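Local atomic coordinates of HD domain-containing protein (Aquifex aeolicus, PDB entry 2HEK), a protein that binds guanosine diphosphate and a zinc ion at separate sites and, as an HD-domain protein, may act as a dGTP triphosphohydrolase. Residues G19-D24 with L122-S127; L39-L42 with A47-T50; E300-K305 with V311-V316. All coordinates share one frame; numbering follows the deposited sequence.

Interaction 1 (G19-D24 with L122-S127); sequences GLRLID and LKQDYS. With GDP (guanosine-5'-diphosphate), chain H.
Helix 17-23 lies beside segment 122-127, and the CA atoms of L22 and L122, the nearest pair, are 8.0 Å apart. R21 and D125 meet here from opposite directions, the carboxylate at the edge of the guanidinium and the two planes turned 33° apart. R21 NH1 donates to D125 OD2 at 2.7 Å on its syn side, whereas R21 NH2 to D125 OD1, at 3.4 Å, is a long, weak second bond. One water supports that looser half, donating to D125 OD1 and weakly accepting from R21 NH2. The guanidinium gets there because the R21 chain bends about its CG-CD bond (chi3 -118°), which sets NH1 beside Q124 CB. An alanine at R21 is likely to leave the D125 carboxylate without its cationic mate and the water with one anchor fewer. Beside the salt bridge, the L22 and L122 side chains cross at about a right angle, L22 CD1 lying 4.0 Å from L122 CD2; I118, I121 and L79 extend this apolar layer. Farther along the same segment as R21, D24 OD1 accepts from guanine N1 at 2.9 Å and weakly from N2, while L20 CD1 approaches N2. This is helix packing behind a nucleotide pocket, whose Asp reads the Watson-Crick edge of guanine as Asp residues do in many guanine-binding proteins.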
loop_
_atom_site.group_PDB
_atom_site.type_symbol
_atom_site.label_atom_id
_atom_site.label_comp_id
_atom_site.label_asym_id
_atom_site.label_seq_id
_atom_site.Cartn_x
_atom_site.Cartn_y
_atom_site.Cartn_z
ATOM N N GLY A 19 -28.421 -8.678 -10.256
ATOM C CA GLY A 19 -27.925 -7.575 -9.437
ATOM C C GLY A 19 -28.040 -6.228 -10.114
ATOM O O GLY A 19 -28.443 -5.249 -9.470
ATOM N N LEU A 20 -27.694 -6.159 -11.406
ATOM C CA LEU A 20 -27.821 -4.896 -12.160
ATOM C C LEU A 20 -29.240 -4.353 -12.194
ATOM O O LEU A 20 -29.459 -3.139 -12.052
ATOM C CB LEU A 20 -27.339 -5.081 -13.598
ATOM C CG LEU A 20 -27.186 -3.807 -14.431
ATOM C CD1 LEU A 20 -26.013 -2.977 -13.934
ATOM C CD2 LEU A 20 -27.016 -4.145 -15.904
ATOM N N ARG A 21 -30.214 -5.248 -12.378
ATOM C CA ARG A 21 -31.630 -4.836 -12.432
ATOM C C ARG A 21 -32.024 -4.221 -11.101
ATOM O O ARG A 21 -32.722 -3.175 -11.033
ATOM C CB ARG A 21 -32.509 -6.053 -12.748
ATOM C CG ARG A 21 -32.439 -6.556 -14.209
ATOM C CD ARG A 21 -33.518 -7.666 -14.491
ATOM N NE ARG A 21 -32.931 -8.962 -14.869
ATOM C CZ ARG A 21 -33.127 -10.113 -14.225
ATOM N NH1 ARG A 21 -33.926 -10.164 -13.157
ATOM N NH2 ARG A 21 -32.524 -11.221 -14.654
ATOM N N LEU A 22 -31.529 -4.837 -10.025
ATOM C CA LEU A 22 -31.762 -4.300 -8.675
ATOM C C LEU A 22 -31.027 -2.988 -8.447
ATOM O O LEU A 22 -31.585 -2.032 -7.900
ATOM C CB LEU A 22 -31.371 -5.354 -7.630
ATOM C CG LEU A 22 -32.256 -6.614 -7.596
ATOM C CD1 LEU A 22 -31.516 -7.755 -6.888
ATOM C CD2 LEU A 22 -33.615 -6.313 -6.912
ATOM N N ILE A 23 -29.760 -2.936 -8.855
ATOM C CA ILE A 23 -28.982 -1.692 -8.715
ATOM C C ILE A 23 -29.638 -0.496 -9.421
ATOM O O ILE A 23 -29.676 0.623 -8.890
ATOM C CB ILE A 23 -27.556 -1.908 -9.216
ATOM C CG1 ILE A 23 -26.843 -2.796 -8.214
ATOM C CG2 ILE A 23 -26.825 -0.582 -9.389
ATOM C CD1 ILE A 23 -25.623 -3.444 -8.788
ATOM N N ASP A 24 -30.182 -0.748 -10.604
ATOM C CA ASP A 24 -30.827 0.303 -11.377
ATOM C C ASP A 24 -32.191 0.769 -10.839
ATOM O O ASP A 24 -32.712 1.790 -11.277
ATOM C CB ASP A 24 -30.884 -0.106 -12.858
ATOM C CG ASP A 24 -29.484 -0.185 -13.488
ATOM O OD1 ASP A 24 -28.621 0.648 -13.133
ATOM O OD2 ASP A 24 -29.229 -1.094 -14.314
ATOM N N LEU A 122 -37.125 -9.211 -8.177
ATOM C CA LEU A 122 -36.713 -10.532 -7.621
ATOM C C LEU A 122 -37.576 -11.715 -8.139
ATOM O O LEU A 122 -37.064 -12.846 -8.368
ATOM C CB LEU A 122 -36.754 -10.494 -6.094
ATOM C CG LEU A 122 -35.762 -9.556 -5.373
ATOM C CD1 LEU A 122 -36.129 -9.442 -3.904
ATOM C CD2 LEU A 122 -34.372 -10.151 -5.536
ATOM N N LYS A 123 -38.874 -11.452 -8.353
ATOM C CA LYS A 123 -39.790 -12.501 -8.856
ATOM C C LYS A 123 -39.407 -13.036 -10.229
ATOM O O LYS A 123 -39.765 -14.159 -10.564
ATOM C CB LYS A 123 -41.252 -12.039 -8.878
ATOM C CG LYS A 123 -41.949 -12.208 -7.548
ATOM C CD LYS A 123 -42.225 -13.700 -7.216
ATOM C CE LYS A 123 -43.635 -14.121 -7.670
ATOM N NZ LYS A 123 -43.756 -15.579 -7.730
ATOM N N GLN A 124 -38.658 -12.251 -11.015
ATOM C CA GLN A 124 -38.146 -12.729 -12.292
ATOM C C GLN A 124 -37.182 -13.901 -12.155
ATOM O O GLN A 124 -37.094 -14.743 -13.055
ATOM C CB GLN A 124 -37.479 -11.580 -13.089
ATOM C CG GLN A 124 -38.401 -10.364 -13.296
ATOM C CD GLN A 124 -39.804 -10.761 -13.763
ATOM O OE1 GLN A 124 -39.947 -11.474 -14.767
ATOM N NE2 GLN A 124 -40.850 -10.306 -13.031
ATOM N N ASP A 125 -36.455 -13.954 -11.043
ATOM C CA ASP A 125 -35.462 -14.990 -10.815
ATOM C C ASP A 125 -35.787 -15.971 -9.669
ATOM O O ASP A 125 -35.239 -17.079 -9.655
ATOM C CB ASP A 125 -34.108 -14.332 -10.527
ATOM C CG ASP A 125 -33.651 -13.415 -11.664
ATOM O OD1 ASP A 125 -33.502 -13.933 -12.793
ATOM O OD2 ASP A 125 -33.465 -12.188 -11.424
ATOM N N TYR A 126 -36.635 -15.574 -8.714
ATOM C CA TYR A 126 -36.825 -16.388 -7.478
ATOM C C TYR A 126 -38.304 -16.634 -7.212
ATOM O O TYR A 126 -39.111 -15.777 -7.513
ATOM C CB TYR A 126 -36.152 -15.713 -6.255
ATOM C CG TYR A 126 -34.637 -15.872 -6.334
ATOM C CD1 TYR A 126 -33.827 -14.840 -6.800
ATOM C CD2 TYR A 126 -34.043 -17.101 -6.049
ATOM C CE1 TYR A 126 -32.436 -15.022 -6.924
ATOM C CE2 TYR A 126 -32.677 -17.301 -6.182
ATOM C CZ TYR A 126 -31.880 -16.254 -6.607
ATOM O OH TYR A 126 -30.519 -16.497 -6.731
ATOM N N SER A 127 -38.622 -17.800 -6.632
ATOM C CA SER A 127 -39.979 -18.170 -6.198
ATOM C C SER A 127 -40.425 -17.257 -5.063
ATOM O O SER A 127 -39.579 -16.634 -4.397
ATOM C CB SER A 127 -39.938 -19.600 -5.689
ATOM O OG SER A 127 -39.151 -19.675 -4.497
HETATM P PB GDP H . -22.414 1.617 -21.144
HETATM O O1B GDP H . -21.050 2.220 -21.428
HETATM O O2B GDP H . -22.969 1.029 -22.428
HETATM O O3B GDP H . -22.272 0.500 -20.124
HETATM O O3A GDP H . -23.428 2.769 -20.599
HETATM P PA GDP H . -23.771 2.979 -19.026
HETATM O O1A GDP H . -24.369 1.724 -18.419
HETATM O O2A GDP H . -24.690 4.155 -18.784
HETATM O "O5'" GDP H . -22.314 3.281 -18.403
HETATM C "C5'" GDP H . -22.114 3.484 -17.011
HETATM C "C4'" GDP H . -20.976 2.581 -16.564
HETATM O "O4'" GDP H . -20.566 3.025 -15.273
HETATM C "C3'" GDP H . -21.399 1.117 -16.431
HETATM O "O3'" GDP H . -20.772 0.276 -17.411
HETATM C "C2'" GDP H . -21.001 0.714 -15.019
HETATM O "O2'" GDP H . -19.789 -0.041 -15.050
HETATM C "C1'" GDP H . -20.753 2.023 -14.272
HETATM N N9 GDP H . -21.872 2.407 -13.353
HETATM C C8 GDP H . -21.728 3.146 -12.230
HETATM N N7 GDP H . -22.906 3.342 -11.578
HETATM C C5 GDP H . -23.856 2.706 -12.293
HETATM C C6 GDP H . -25.319 2.495 -12.186
HETATM O O6 GDP H . -25.969 2.981 -11.253
HETATM N N1 GDP H . -25.929 1.772 -13.134
HETATM C C2 GDP H . -25.274 1.231 -14.187
HETATM N N2 GDP H . -25.962 0.514 -15.109
HETATM N N3 GDP H . -23.935 1.383 -14.357
HETATM C C4 GDP H . -23.178 2.095 -13.464
HETATM O O HOH W 1 -30.957 -13.390 -14.075
#

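Interaction 2 (L39-L42 with A47-T50); sequences LAYL and AQHT. With GDP (guanosine-5'-diphosphate), chain G.
Y41 and A47 bring the two ends of a tight loop together, their CA atoms 4.8 Å apart. The close-packed part sets A47 CB 4.1 Å from Y41 CA and 4.4 Å from Y41 CB, with Y41 CB also 3.7 Å from A47 O; A47 CB reaches the carbonyl carbon of A40 as well. On the Q48 flank the ring of Y41 and the side-chain amide cross obliquely, their planes 62° apart; this is plain contact, and no direct hydrogen bond joins the two segments. The Y41 ring stands over its own backbone, CG lying between the backbone N and the carbonyl carbon (chi1 69°), and L42 CG lies over one ring face, 4.0 Å above the plane and offset toward the rim. On the looser side a water lies at the ring edge, 2.9 Å from A47 O, to which it can donate, and weakly accepts from Y41 N. Farther out, Y41 OH is hydrogen-bonded to Y33 OH of the second subunit and K35 makes a cation-pi contact with the ring. L42 O lies near N7 of a GDP without a hydrogen bond between them, and accepts one from R280 of the same pocket. With its polar tip engaged by a neighbouring chain, the contact itself probably depends on burial and packing, the water adding a modest, partly weak link.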
loop_
_atom_site.group_PDB
_atom_site.type_symbol
_atom_site.label_atom_id
_atom_site.label_comp_id
_atom_site.label_asym_id
_atom_site.label_seq_id
_atom_site.Cartn_x
_atom_site.Cartn_y
_atom_site.Cartn_z
ATOM N N LEU A 39 -23.088 12.075 9.718
ATOM C CA LEU A 39 -22.401 13.361 9.910
ATOM C C LEU A 39 -20.929 13.229 10.243
ATOM O O LEU A 39 -20.303 14.226 10.531
ATOM C CB LEU A 39 -23.070 14.176 11.054
ATOM C CG LEU A 39 -24.515 14.607 10.801
ATOM C CD1 LEU A 39 -25.139 15.154 12.086
ATOM C CD2 LEU A 39 -24.595 15.643 9.681
ATOM N N ALA A 40 -20.363 12.020 10.220
ATOM C CA ALA A 40 -18.964 11.882 10.565
ATOM C C ALA A 40 -18.058 12.749 9.677
ATOM O O ALA A 40 -16.950 13.078 10.079
ATOM C CB ALA A 40 -18.522 10.405 10.476
ATOM N N TYR A 41 -18.513 13.134 8.483
ATOM C CA TYR A 41 -17.638 13.899 7.568
ATOM C C TYR A 41 -17.357 15.289 8.142
ATOM O O TYR A 41 -16.426 15.977 7.703
ATOM C CB TYR A 41 -18.254 14.012 6.167
ATOM C CG TYR A 41 -19.484 14.911 6.138
ATOM C CD1 TYR A 41 -19.392 16.228 5.722
ATOM C CD2 TYR A 41 -20.724 14.451 6.547
ATOM C CE1 TYR A 41 -20.508 17.066 5.698
ATOM C CE2 TYR A 41 -21.839 15.279 6.536
ATOM C CZ TYR A 41 -21.716 16.585 6.122
ATOM O OH TYR A 41 -22.815 17.416 6.090
ATOM N N LEU A 42 -18.137 15.684 9.154
ATOM C CA LEU A 42 -17.900 16.970 9.821
ATOM C C LEU A 42 -16.674 16.898 10.743
ATOM O O LEU A 42 -16.197 17.927 11.235
ATOM C CB LEU A 42 -19.132 17.400 10.630
ATOM C CG LEU A 42 -20.346 17.787 9.773
ATOM C CD1 LEU A 42 -21.537 18.144 10.713
ATOM C CD2 LEU A 42 -20.040 18.969 8.815
ATOM N N ALA A 47 -14.876 11.229 4.800
ATOM C CA ALA A 47 -15.913 10.183 5.041
ATOM C C ALA A 47 -17.145 10.445 4.202
ATOM O O ALA A 47 -18.257 10.567 4.741
ATOM C CB ALA A 47 -16.330 10.108 6.548
ATOM N N GLN A 48 -16.970 10.462 2.887
ATOM C CA GLN A 48 -18.070 10.831 1.969
ATOM C C GLN A 48 -18.724 9.609 1.325
ATOM O O GLN A 48 -19.650 9.755 0.553
ATOM C CB GLN A 48 -17.501 11.729 0.848
ATOM C CG GLN A 48 -16.862 13.031 1.352
ATOM C CD GLN A 48 -17.905 13.996 1.816
ATOM O OE1 GLN A 48 -17.647 14.847 2.626
ATOM N NE2 GLN A 48 -19.102 13.851 1.312
ATOM N N HIS A 49 -18.223 8.408 1.623
ATOM C CA HIS A 49 -18.738 7.188 0.976
ATOM C C HIS A 49 -20.211 6.955 1.363
ATOM O O HIS A 49 -20.665 7.366 2.480
ATOM C CB HIS A 49 -17.900 5.968 1.366
ATOM C CG HIS A 49 -17.610 5.883 2.843
ATOM N ND1 HIS A 49 -17.869 4.752 3.601
ATOM C CD2 HIS A 49 -17.071 6.787 3.692
ATOM C CE1 HIS A 49 -17.496 4.967 4.851
ATOM N NE2 HIS A 49 -17.035 6.205 4.939
ATOM N N THR A 50 -20.966 6.334 0.444
ATOM C CA THR A 50 -22.406 6.152 0.657
ATOM C C THR A 50 -22.810 4.698 0.790
ATOM O O THR A 50 -21.990 3.786 0.546
ATOM C CB THR A 50 -23.237 6.795 -0.472
ATOM O OG1 THR A 50 -23.217 5.931 -1.604
ATOM C CG2 THR A 50 -22.663 8.136 -0.898
HETATM P PB GDP G . -13.094 20.430 19.376
HETATM O O1B GDP G . -12.743 19.088 20.007
HETATM O O2B GDP G . -13.696 21.380 20.406
HETATM O O3B GDP G . -11.834 21.071 18.797
HETATM O O3A GDP G . -14.210 20.211 18.224
HETATM P PA GDP G . -14.180 20.856 16.748
HETATM O O1A GDP G . -13.276 22.051 16.601
HETATM O O2A GDP G . -15.583 21.224 16.341
HETATM O "O5'" GDP G . -13.688 19.676 15.753
HETATM C "C5'" GDP G . -12.903 18.558 16.140
HETATM C "C4'" GDP G . -12.220 17.897 14.935
HETATM O "O4'" GDP G . -12.917 18.047 13.682
HETATM C "C3'" GDP G . -10.835 18.442 14.703
HETATM O "O3'" GDP G . -10.004 17.252 14.577
HETATM C "C2'" GDP G . -10.937 19.047 13.335
HETATM O "O2'" GDP G . -9.686 18.828 12.728
HETATM C "C1'" GDP G . -11.985 18.232 12.624
HETATM N N9 GDP G . -12.733 18.989 11.596
HETATM C C8 GDP G . -13.215 18.498 10.442
HETATM N N7 GDP G . -13.901 19.436 9.757
HETATM C C5 GDP G . -13.853 20.561 10.488
HETATM C C6 GDP G . -14.356 21.939 10.335
HETATM O O6 GDP G . -15.003 22.202 9.332
HETATM N N1 GDP G . -14.155 22.837 11.317
HETATM C C2 GDP G . -13.455 22.529 12.429
HETATM N N2 GDP G . -13.273 23.511 13.374
HETATM N N3 GDP G . -12.950 21.266 12.628
HETATM C C4 GDP G . -13.115 20.277 11.709
HETATM O O HOH W 2 -20.032 10.879 7.066
#

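Interaction 3 (E300-K305 with V311-V316); sequences ERLLEK and VRFDEV
L302 and V311 reach toward each other tip to tip, L302 CD2 standing 3.9 Å from V311 CG1. The other V311 methyl, CG2, meets L303 CD2 at 3.8 Å, so the forked valine presents one branch to each leucine. L303 CD2 also sits at the edge of the F313 ring, near its plane and 4.0 Å from CZ, while L302 CD2 approaches CE2 obliquely from farther off. CG of L302 is anti to the backbone N (chi1 -168°) but that of L303 is anti to the carbonyl carbon (chi1 -72°), sending the first toward V311 CG1 and the second toward V311 CG2 and the F313 edge. The leucines lie on helix 292-305, V311 and F313 on strand 311-318; the two segments run nearly antiparallel at 161°, their axes 10.9 Å apart. Beyond this shell, I354 and V356 of strand 349-356 extend the apolar floor and K299 makes a cation-pi contact with F313. Alternate strand residues face the other way, where R312 and D314 form salt bridges with E235 and R227 of helix 224-240. The strand is thus two-faced: hydrocarbon, supplemented by K299, meets helix 292-305, while salt bridges with apolar packing hold the other side.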
loop_
_atom_site.group_PDB
_atom_site.type_symbol
_atom_site.label_atom_id
_atom_site.label_comp_id
_atom_site.label_asym_id
_atom_site.label_seq_id
_atom_site.Cartn_x
_atom_site.Cartn_y
_atom_site.Cartn_z
ATOM N N GLU A 300 -23.501 14.535 38.873
ATOM C CA GLU A 300 -24.234 15.020 40.048
ATOM C C GLU A 300 -23.928 16.474 40.388
ATOM O O GLU A 300 -24.835 17.295 40.428
ATOM C CB GLU A 300 -24.009 14.094 41.243
ATOM C CG GLU A 300 -24.796 12.795 41.122
ATOM C CD GLU A 300 -25.290 12.255 42.460
ATOM O OE1 GLU A 300 -25.444 13.046 43.426
ATOM O OE2 GLU A 300 -25.537 11.033 42.536
ATOM N N ARG A 301 -22.658 16.793 40.606
ATOM C CA ARG A 301 -22.228 18.154 40.892
ATOM C C ARG A 301 -22.680 19.130 39.809
ATOM O O ARG A 301 -23.047 20.274 40.105
ATOM C CB ARG A 301 -20.703 18.209 41.057
ATOM C CG ARG A 301 -20.075 19.609 40.984
ATOM C CD ARG A 301 -20.271 20.453 42.274
ATOM N NE ARG A 301 -19.469 19.966 43.403
ATOM C CZ ARG A 301 -19.719 20.242 44.682
ATOM N NH1 ARG A 301 -20.756 21.009 45.013
ATOM N NH2 ARG A 301 -18.934 19.745 45.633
ATOM N N LEU A 302 -22.657 18.667 38.556
ATOM C CA LEU A 302 -23.000 19.489 37.410
ATOM C C LEU A 302 -24.479 19.791 37.393
ATOM O O LEU A 302 -24.862 20.941 37.191
ATOM C CB LEU A 302 -22.597 18.786 36.108
ATOM C CG LEU A 302 -22.618 19.575 34.804
ATOM C CD1 LEU A 302 -21.643 20.747 34.848
ATOM C CD2 LEU A 302 -22.261 18.630 33.672
ATOM N N LEU A 303 -25.308 18.770 37.592
ATOM C CA LEU A 303 -26.749 18.965 37.601
ATOM C C LEU A 303 -27.250 19.703 38.860
ATOM O O LEU A 303 -28.448 19.990 38.981
ATOM C CB LEU A 303 -27.493 17.641 37.414
ATOM C CG LEU A 303 -27.477 16.959 36.038
ATOM C CD1 LEU A 303 -28.473 15.810 36.023
ATOM C CD2 LEU A 303 -27.792 17.927 34.909
ATOM N N GLU A 304 -26.341 20.002 39.789
ATOM C CA GLU A 304 -26.673 20.842 40.932
ATOM C C GLU A 304 -26.704 22.292 40.484
ATOM O O GLU A 304 -27.583 23.052 40.890
ATOM C CB GLU A 304 -25.649 20.672 42.064
ATOM C CG GLU A 304 -25.856 19.429 42.948
ATOM C CD GLU A 304 -24.692 19.181 43.911
ATOM O OE1 GLU A 304 -23.869 20.106 44.106
ATOM O OE2 GLU A 304 -24.595 18.058 44.467
ATOM N N LYS A 305 -25.750 22.648 39.625
ATOM C CA LYS A 305 -25.499 24.036 39.238
ATOM C C LYS A 305 -26.153 24.497 37.928
ATOM O O LYS A 305 -26.547 25.659 37.816
ATOM C CB LYS A 305 -23.993 24.307 39.185
ATOM C CG LYS A 305 -23.307 24.282 40.541
ATOM C CD LYS A 305 -21.915 24.902 40.467
ATOM C CE LYS A 305 -21.309 25.102 41.860
ATOM N NZ LYS A 305 -20.480 23.940 42.300
ATOM N N VAL A 311 -26.957 20.450 29.009
ATOM C CA VAL A 311 -25.947 19.399 29.120
ATOM C C VAL A 311 -26.410 18.152 28.412
ATOM O O VAL A 311 -27.618 17.900 28.299
ATOM C CB VAL A 311 -25.610 19.039 30.604
ATOM C CG1 VAL A 311 -24.931 20.211 31.323
ATOM C CG2 VAL A 311 -26.854 18.584 31.335
ATOM N N ARG A 312 -25.446 17.351 27.950
ATOM C CA ARG A 312 -25.778 16.036 27.410
ATOM C C ARG A 312 -24.815 14.990 27.958
ATOM O O ARG A 312 -23.674 15.299 28.238
ATOM C CB ARG A 312 -25.764 16.059 25.874
ATOM C CG ARG A 312 -26.832 16.980 25.276
ATOM C CD ARG A 312 -28.227 16.361 25.413
ATOM N NE ARG A 312 -29.251 17.129 24.713
ATOM C CZ ARG A 312 -29.660 18.349 25.065
ATOM N NH1 ARG A 312 -29.110 18.972 26.104
ATOM N NH2 ARG A 312 -30.614 18.954 24.358
ATOM N N PHE A 313 -25.308 13.771 28.140
ATOM C CA PHE A 313 -24.505 12.671 28.666
ATOM C C PHE A 313 -24.455 11.571 27.610
ATOM O O PHE A 313 -25.385 11.412 26.816
ATOM C CB PHE A 313 -25.078 12.169 30.007
ATOM C CG PHE A 313 -25.248 13.261 31.012
ATOM C CD1 PHE A 313 -26.494 13.850 31.217
ATOM C CD2 PHE A 313 -24.152 13.750 31.707
ATOM C CE1 PHE A 313 -26.653 14.895 32.125
ATOM C CE2 PHE A 313 -24.289 14.807 32.615
ATOM C CZ PHE A 313 -25.537 15.380 32.828
ATOM N N ASP A 314 -23.362 10.826 27.576
ATOM C CA ASP A 314 -23.278 9.731 26.630
ATOM C C ASP A 314 -22.501 8.614 27.285
ATOM O O ASP A 314 -21.430 8.854 27.830
ATOM C CB ASP A 314 -22.595 10.191 25.330
ATOM C CG ASP A 314 -22.763 9.184 24.192
ATOM O OD1 ASP A 314 -23.831 8.548 24.102
ATOM O OD2 ASP A 314 -21.825 9.011 23.387
ATOM N N GLU A 315 -23.064 7.407 27.256
ATOM C CA GLU A 315 -22.389 6.226 27.797
ATOM C C GLU A 315 -22.182 5.229 26.677
ATOM O O GLU A 315 -23.135 4.795 26.031
ATOM C CB GLU A 315 -23.206 5.591 28.934
ATOM C CG GLU A 315 -23.444 6.548 30.126
ATOM C CD GLU A 315 -24.216 5.919 31.306
ATOM O OE1 GLU A 315 -24.337 4.678 31.382
ATOM O OE2 GLU A 315 -24.685 6.679 32.179
ATOM N N VAL A 316 -20.921 4.897 26.432
ATOM C CA VAL A 316 -20.557 3.882 25.432
ATOM C C VAL A 316 -19.883 2.679 26.104
ATOM O O VAL A 316 -18.860 2.821 26.773
ATOM C CB VAL A 316 -19.608 4.473 24.400
ATOM C CG1 VAL A 316 -19.009 3.375 23.604
ATOM C CG2 VAL A 316 -20.338 5.453 23.517
#

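Overall arrangement
Along the chain, interaction 2 falls between the two segments of interaction 1, and interaction 3 follows after both. The centres of interactions 1 and 3 are about 50 Å apart on opposite sides of the chain's centre; interaction 2 is about 30 Å from the first and 28 Å from the third, and none of the three touches another. Interaction 1 joins helices 17-23 and 117-123, interaction 2 closes a loop before helix 51-69, and interaction 3 packs helix 292-305 on the three-stranded antiparallel sheet. Interactions 1 and 2 each contribute to a GDP pocket; those pockets combine residues of two subunits, consistent with a link between nucleotide binding and assembly, whereas interaction 3 is structural packing away from the annotated sites.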